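Long-range contact in trimethylamine-N-oxide reductase (PDB 7L5I), which binds a molybdenum cofactor of two pterin guanosine dinucleotides and probably reduces S- or N-oxides such as trimethylamine N-oxide: residues T189-E200 against A605-G613. Numbering follows the deposited sequence.
With EPE (4-(2-hydroxyethyl)-1-piperazine ethanesulfonic acid), chain H; EPE (4-(2-hydroxyethyl)-1-piperazine ethanesulfonic acid), chain C.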
loop_
_atom_site.group_PDB
_atom_site.type_symbol
_atom_site.label_atom_id
_atom_site.label_comp_id
_atom_site.label_asym_id
_atom_site.label_seq_id
_atom_site.Cartn_x
_atom_site.Cartn_y
_atom_site.Cartn_z
ATOM N N THR A 189 3.129 -12.466 15.947
ATOM C CA THR A 189 4.037 -12.015 14.898
ATOM C C THR A 189 3.236 -11.114 13.975
ATOM O O THR A 189 2.010 -11.172 13.947
ATOM C CB THR A 189 4.646 -13.218 14.163
ATOM O OG1 THR A 189 5.789 -12.813 13.398
ATOM C CG2 THR A 189 3.640 -13.871 13.237
ATOM N N ILE A 190 3.939 -10.259 13.229
ATOM C CA ILE A 190 3.216 -9.304 12.390
ATOM C C ILE A 190 2.499 -10.011 11.249
ATOM O O ILE A 190 1.436 -9.560 10.797
ATOM C CB ILE A 190 4.192 -8.228 11.879
ATOM C CG1 ILE A 190 3.420 -7.046 11.306
ATOM C CG2 ILE A 190 5.127 -8.800 10.827
ATOM C CD1 ILE A 190 4.327 -5.863 10.976
ATOM N N GLU A 191 3.077 -11.104 10.748
ATOM C CA GLU A 191 2.462 -12.033 9.811
ATOM C C GLU A 191 2.361 -11.496 8.385
ATOM O O GLU A 191 2.671 -12.227 7.433
ATOM C CB GLU A 191 1.068 -12.468 10.326
ATOM C CG GLU A 191 0.458 -13.647 9.564
ATOM C CD GLU A 191 1.255 -14.961 9.682
ATOM O OE1 GLU A 191 1.981 -15.148 10.686
ATOM O OE2 GLU A 191 1.117 -15.827 8.774
ATOM N N VAL A 192 1.914 -10.250 8.203
ATOM C CA VAL A 192 1.627 -9.759 6.852
ATOM C C VAL A 192 2.881 -9.504 6.023
ATOM O O VAL A 192 2.785 -9.475 4.776
ATOM C CB VAL A 192 0.785 -8.465 6.914
ATOM C CG1 VAL A 192 -0.621 -8.800 7.429
ATOM C CG2 VAL A 192 1.433 -7.395 7.787
ATOM N N TYR A 193 4.036 -9.311 6.650
ATOM C CA TYR A 193 5.270 -8.989 5.936
ATOM C C TYR A 193 6.332 -10.076 6.112
ATOM O O TYR A 193 7.542 -9.808 6.136
ATOM C CB TYR A 193 5.848 -7.645 6.389
ATOM C CG TYR A 193 4.899 -6.481 6.220
ATOM C CD1 TYR A 193 4.062 -6.389 5.112
ATOM C CD2 TYR A 193 4.842 -5.469 7.170
ATOM C CE1 TYR A 193 3.184 -5.320 4.965
ATOM C CE2 TYR A 193 3.968 -4.394 7.024
ATOM C CZ TYR A 193 3.143 -4.325 5.929
ATOM O OH TYR A 193 2.280 -3.254 5.794
ATOM N N GLU A 194 5.907 -11.322 6.167
ATOM C CA GLU A 194 6.769 -12.469 6.416
ATOM C C GLU A 194 6.649 -13.487 5.300
ATOM O O GLU A 194 5.658 -13.539 4.567
ATOM C CB GLU A 194 6.446 -13.041 7.810
ATOM C CG GLU A 194 6.801 -11.972 8.879
ATOM C CD GLU A 194 6.586 -12.368 10.327
ATOM O OE1 GLU A 194 7.323 -11.833 11.191
ATOM O OE2 GLU A 194 5.695 -13.174 10.617
ATOM N N GLN A 195 7.698 -14.289 5.137
ATOM C CA GLN A 195 7.696 -15.273 4.053
ATOM C C GLN A 195 6.579 -16.294 4.239
ATOM O O GLN A 195 6.243 -16.685 5.368
ATOM C CB GLN A 195 9.070 -15.963 3.982
ATOM C CG GLN A 195 9.178 -17.073 2.954
ATOM C CD GLN A 195 9.007 -16.611 1.525
ATOM O OE1 GLN A 195 7.935 -16.183 1.125
ATOM N NE2 GLN A 195 10.092 -16.689 0.740
ATOM N N GLN A 196 6.004 -16.717 3.120
ATOM C CA GLN A 196 4.875 -17.629 3.069
ATOM C C GLN A 196 5.346 -19.049 2.782
ATOM O O GLN A 196 6.465 -19.279 2.324
ATOM C CB GLN A 196 3.884 -17.191 1.974
ATOM C CG GLN A 196 3.560 -15.725 1.951
ATOM C CD GLN A 196 2.590 -15.382 3.023
ATOM O OE1 GLN A 196 1.372 -15.544 2.850
ATOM N NE2 GLN A 196 3.110 -14.965 4.168
ATOM N N THR A 197 4.457 -20.009 3.035
ATOM C CA THR A 197 4.698 -21.354 2.563
ATOM C C THR A 197 5.145 -21.331 1.113
ATOM O O THR A 197 4.579 -20.618 0.282
ATOM C CB THR A 197 3.451 -22.210 2.710
ATOM O OG1 THR A 197 3.258 -22.473 4.106
ATOM C CG2 THR A 197 3.619 -23.527 1.944
ATOM N N SER A 198 6.159 -22.129 0.820
ATOM C CA SER A 198 6.730 -22.153 -0.517
ATOM C C SER A 198 5.675 -22.345 -1.595
ATOM O O SER A 198 4.843 -23.256 -1.537
ATOM C CB SER A 198 7.753 -23.274 -0.652
ATOM O OG SER A 198 8.150 -23.406 -2.011
ATOM N N TRP A 199 5.797 -21.547 -2.650
ATOM C CA TRP A 199 4.949 -21.755 -3.826
ATOM C C TRP A 199 5.138 -23.143 -4.436
ATOM O O TRP A 199 4.210 -23.680 -5.027
ATOM C CB TRP A 199 5.249 -20.693 -4.885
ATOM C CG TRP A 199 4.172 -19.652 -5.043
ATOM C CD1 TRP A 199 4.261 -18.319 -4.752
ATOM C CD2 TRP A 199 2.836 -19.872 -5.528
ATOM N NE1 TRP A 199 3.058 -17.697 -5.039
ATOM C CE2 TRP A 199 2.183 -18.629 -5.530
ATOM C CE3 TRP A 199 2.146 -21.001 -5.987
ATOM C CZ2 TRP A 199 0.851 -18.488 -5.956
ATOM C CZ3 TRP A 199 0.838 -20.853 -6.429
ATOM C CH2 TRP A 199 0.209 -19.615 -6.385
ATOM N N GLU A 200 6.332 -23.742 -4.324
ATOM C CA GLU A 200 6.479 -25.106 -4.828
ATOM C C GLU A 200 5.596 -26.074 -4.048
ATOM O O GLU A 200 5.068 -27.040 -4.620
ATOM C CB GLU A 200 7.937 -25.564 -4.759
ATOM C CG GLU A 200 8.875 -24.756 -5.663
ATOM C CD GLU A 200 8.587 -24.918 -7.167
ATOM O OE1 GLU A 200 7.873 -25.870 -7.556
ATOM O OE2 GLU A 200 9.097 -24.096 -7.966
ATOM N N ALA A 605 15.714 -26.742 0.848
ATOM C CA ALA A 605 14.994 -26.407 2.076
ATOM C C ALA A 605 13.990 -25.278 1.833
ATOM O O ALA A 605 12.823 -25.363 2.238
ATOM C CB ALA A 605 15.960 -26.026 3.182
ATOM N N ALA A 606 14.425 -24.221 1.149
ATOM C CA ALA A 606 13.512 -23.116 0.851
ATOM C C ALA A 606 12.370 -23.566 -0.047
ATOM O O ALA A 606 11.233 -23.095 0.101
ATOM C CB ALA A 606 14.287 -21.978 0.199
ATOM N N LYS A 607 12.640 -24.445 -1.013
ATOM C CA LYS A 607 11.564 -24.879 -1.901
ATOM C C LYS A 607 10.524 -25.709 -1.160
ATOM O O LYS A 607 9.369 -25.769 -1.585
ATOM C CB LYS A 607 12.137 -25.673 -3.070
ATOM C CG LYS A 607 12.841 -24.816 -4.099
ATOM C CD LYS A 607 13.631 -25.674 -5.061
ATOM C CE LYS A 607 14.276 -24.842 -6.150
ATOM N NZ LYS A 607 15.261 -25.669 -6.892
ATOM N N LYS A 608 10.907 -26.338 -0.047
ATOM C CA LYS A 608 9.995 -27.189 0.707
ATOM C C LYS A 608 9.443 -26.534 1.970
ATOM O O LYS A 608 8.724 -27.198 2.725
ATOM C CB LYS A 608 10.731 -28.484 1.101
ATOM C CG LYS A 608 11.076 -29.352 -0.111
ATOM C CD LYS A 608 12.120 -30.386 0.266
ATOM C CE LYS A 608 12.046 -31.619 -0.614
ATOM N NZ LYS A 608 12.224 -32.825 0.235
ATOM N N TRP A 609 9.759 -25.275 2.226
ATOM C CA TRP A 609 9.438 -24.672 3.511
ATOM C C TRP A 609 7.940 -24.449 3.672
ATOM O O TRP A 609 7.271 -23.904 2.782
ATOM C CB TRP A 609 10.183 -23.347 3.688
ATOM C CG TRP A 609 10.014 -22.802 5.067
ATOM C CD1 TRP A 609 10.563 -23.288 6.224
ATOM C CD2 TRP A 609 9.218 -21.681 5.444
ATOM N NE1 TRP A 609 10.160 -22.520 7.302
ATOM C CE2 TRP A 609 9.331 -21.528 6.843
ATOM C CE3 TRP A 609 8.414 -20.788 4.737
ATOM C CZ2 TRP A 609 8.666 -20.520 7.538
ATOM C CZ3 TRP A 609 7.770 -19.778 5.438
ATOM C CH2 TRP A 609 7.913 -19.646 6.814
ATOM N N VAL A 610 7.418 -24.857 4.833
ATOM C CA VAL A 610 6.008 -24.720 5.174
ATOM C C VAL A 610 5.898 -23.810 6.394
ATOM O O VAL A 610 6.462 -24.099 7.458
ATOM C CB VAL A 610 5.359 -26.094 5.426
ATOM C CG1 VAL A 610 3.918 -25.947 5.914
ATOM C CG2 VAL A 610 5.427 -26.957 4.173
ATOM N N ARG A 611 5.167 -22.711 6.241
ATOM C CA ARG A 611 4.949 -21.803 7.352
ATOM C C ARG A 611 4.143 -22.503 8.447
ATOM O O ARG A 611 3.192 -23.225 8.179
ATOM C CB ARG A 611 4.251 -20.549 6.826
ATOM C CG ARG A 611 4.266 -19.380 7.795
ATOM C CD ARG A 611 3.830 -18.045 7.156
ATOM N NE ARG A 611 3.749 -17.063 8.243
ATOM C CZ ARG A 611 4.788 -16.427 8.760
ATOM N NH1 ARG A 611 6.021 -16.585 8.248
ATOM N NH2 ARG A 611 4.625 -15.612 9.791
ATOM N N TYR A 612 4.554 -22.304 9.696
ATOM C CA TYR A 612 3.922 -22.922 10.866
ATOM C C TYR A 612 4.123 -24.433 10.892
ATOM O O TYR A 612 3.483 -25.130 11.677
ATOM C CB TYR A 612 2.433 -22.550 10.992
ATOM C CG TYR A 612 2.282 -21.087 11.373
ATOM C CD1 TYR A 612 2.782 -20.627 12.583
ATOM C CD2 TYR A 612 1.746 -20.154 10.501
ATOM C CE1 TYR A 612 2.739 -19.309 12.929
ATOM C CE2 TYR A 612 1.707 -18.801 10.855
ATOM C CZ TYR A 612 2.203 -18.397 12.077
ATOM O OH TYR A 612 2.197 -17.080 12.495
ATOM N N GLY A 613 5.042 -24.950 10.079
ATOM C CA GLY A 613 5.328 -26.371 10.113
ATOM C C GLY A 613 5.915 -26.817 11.440
ATOM O O GLY A 613 5.588 -27.898 11.942
HETATM N N1 EPE H . 6.853 -16.863 13.113
HETATM C C2 EPE H . 7.600 -16.808 14.372
HETATM C C3 EPE H . 7.913 -15.360 14.722
HETATM N N4 EPE H . 8.625 -14.684 13.659
HETATM C C5 EPE H . 8.155 -14.952 12.307
HETATM C C6 EPE H . 7.751 -16.409 12.042
HETATM C C7 EPE H . 9.127 -13.329 13.891
HETATM C C8 EPE H . 9.077 -12.830 15.334
HETATM O O8 EPE H . 7.771 -12.394 15.661
HETATM C C9 EPE H . 6.362 -18.253 13.059
HETATM C C10 EPE H . 6.098 -18.823 11.680
HETATM S S EPE H . 7.390 -20.050 11.393
HETATM O O1S EPE H . 7.746 -20.732 12.645
HETATM O O2S EPE H . 6.989 -21.045 10.407
HETATM O O3S EPE H . 8.510 -19.291 10.889
HETATM N N1 EPE C . 12.208 -18.133 7.539
HETATM C C2 EPE C . 11.759 -18.797 6.296
HETATM C C3 EPE C . 12.289 -20.225 6.316
HETATM N N4 EPE C . 13.732 -20.284 6.503
HETATM C C5 EPE C . 14.269 -19.473 7.581
HETATM C C6 EPE C . 13.678 -18.063 7.608
HETATM C C7 EPE C . 14.410 -21.553 6.252
HETATM C C8 EPE C . 14.096 -22.227 4.905
HETATM O O8 EPE C . 14.373 -21.347 3.827
HETATM C C9 EPE C . 11.730 -16.749 7.536
HETATM C C10 EPE C . 10.435 -16.762 8.313
HETATM S S EPE C . 9.766 -15.100 8.580
HETATM O O1S EPE C . 9.768 -14.330 7.312
HETATM O O2S EPE C . 8.441 -15.367 9.117
HETATM O O3S EPE C . 10.558 -14.400 9.584
#
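With CG anti to the backbone N (chi1 -166°) and the chain extended as far as NE, R611 reaches into a salt-bridge network with E191 and E194, the first and last residues of a type I beta turn. It ties the loop entering helix 199-205 to the chain leaving helix 604-608, with the Q196 side chain about 12 Å from a bound MGD. E191 bends at chi2, presenting its carboxylate to the long, many-donor arginine. The grip is side-on: R611 NE meets E191 OE2 at 3.0 Å and R611 NH2 meets E191 OE1 at 2.8 Å. Y612 OH donates to E191 OE1 at 2.7 Å from the opposite face. R611 NH2 also donates to E194 OE2, on the anti side and 26° out of the carboxylate plane; T189 OG1 takes the syn lone pair. A sulfonate probably from the crystallisation liquor (EPE of chain C) accepts from R611 NH1 through O2S and Q195 N through O1S. Its C3 sits over one W609 face, 3.2 Å above the plane and offset toward the rim; the ring's edge faces the Q195 and Q196 carbonyl oxygens. Short hydroxyl residues suit the close backbones, where S198 N donates to W609 O at 2.9 Å, almost straight. T197 OG1 accepts from R611 N; S198 OG caps E200 N and donates to K607 O at 2.7 Å, 46° above the carbonyl plane.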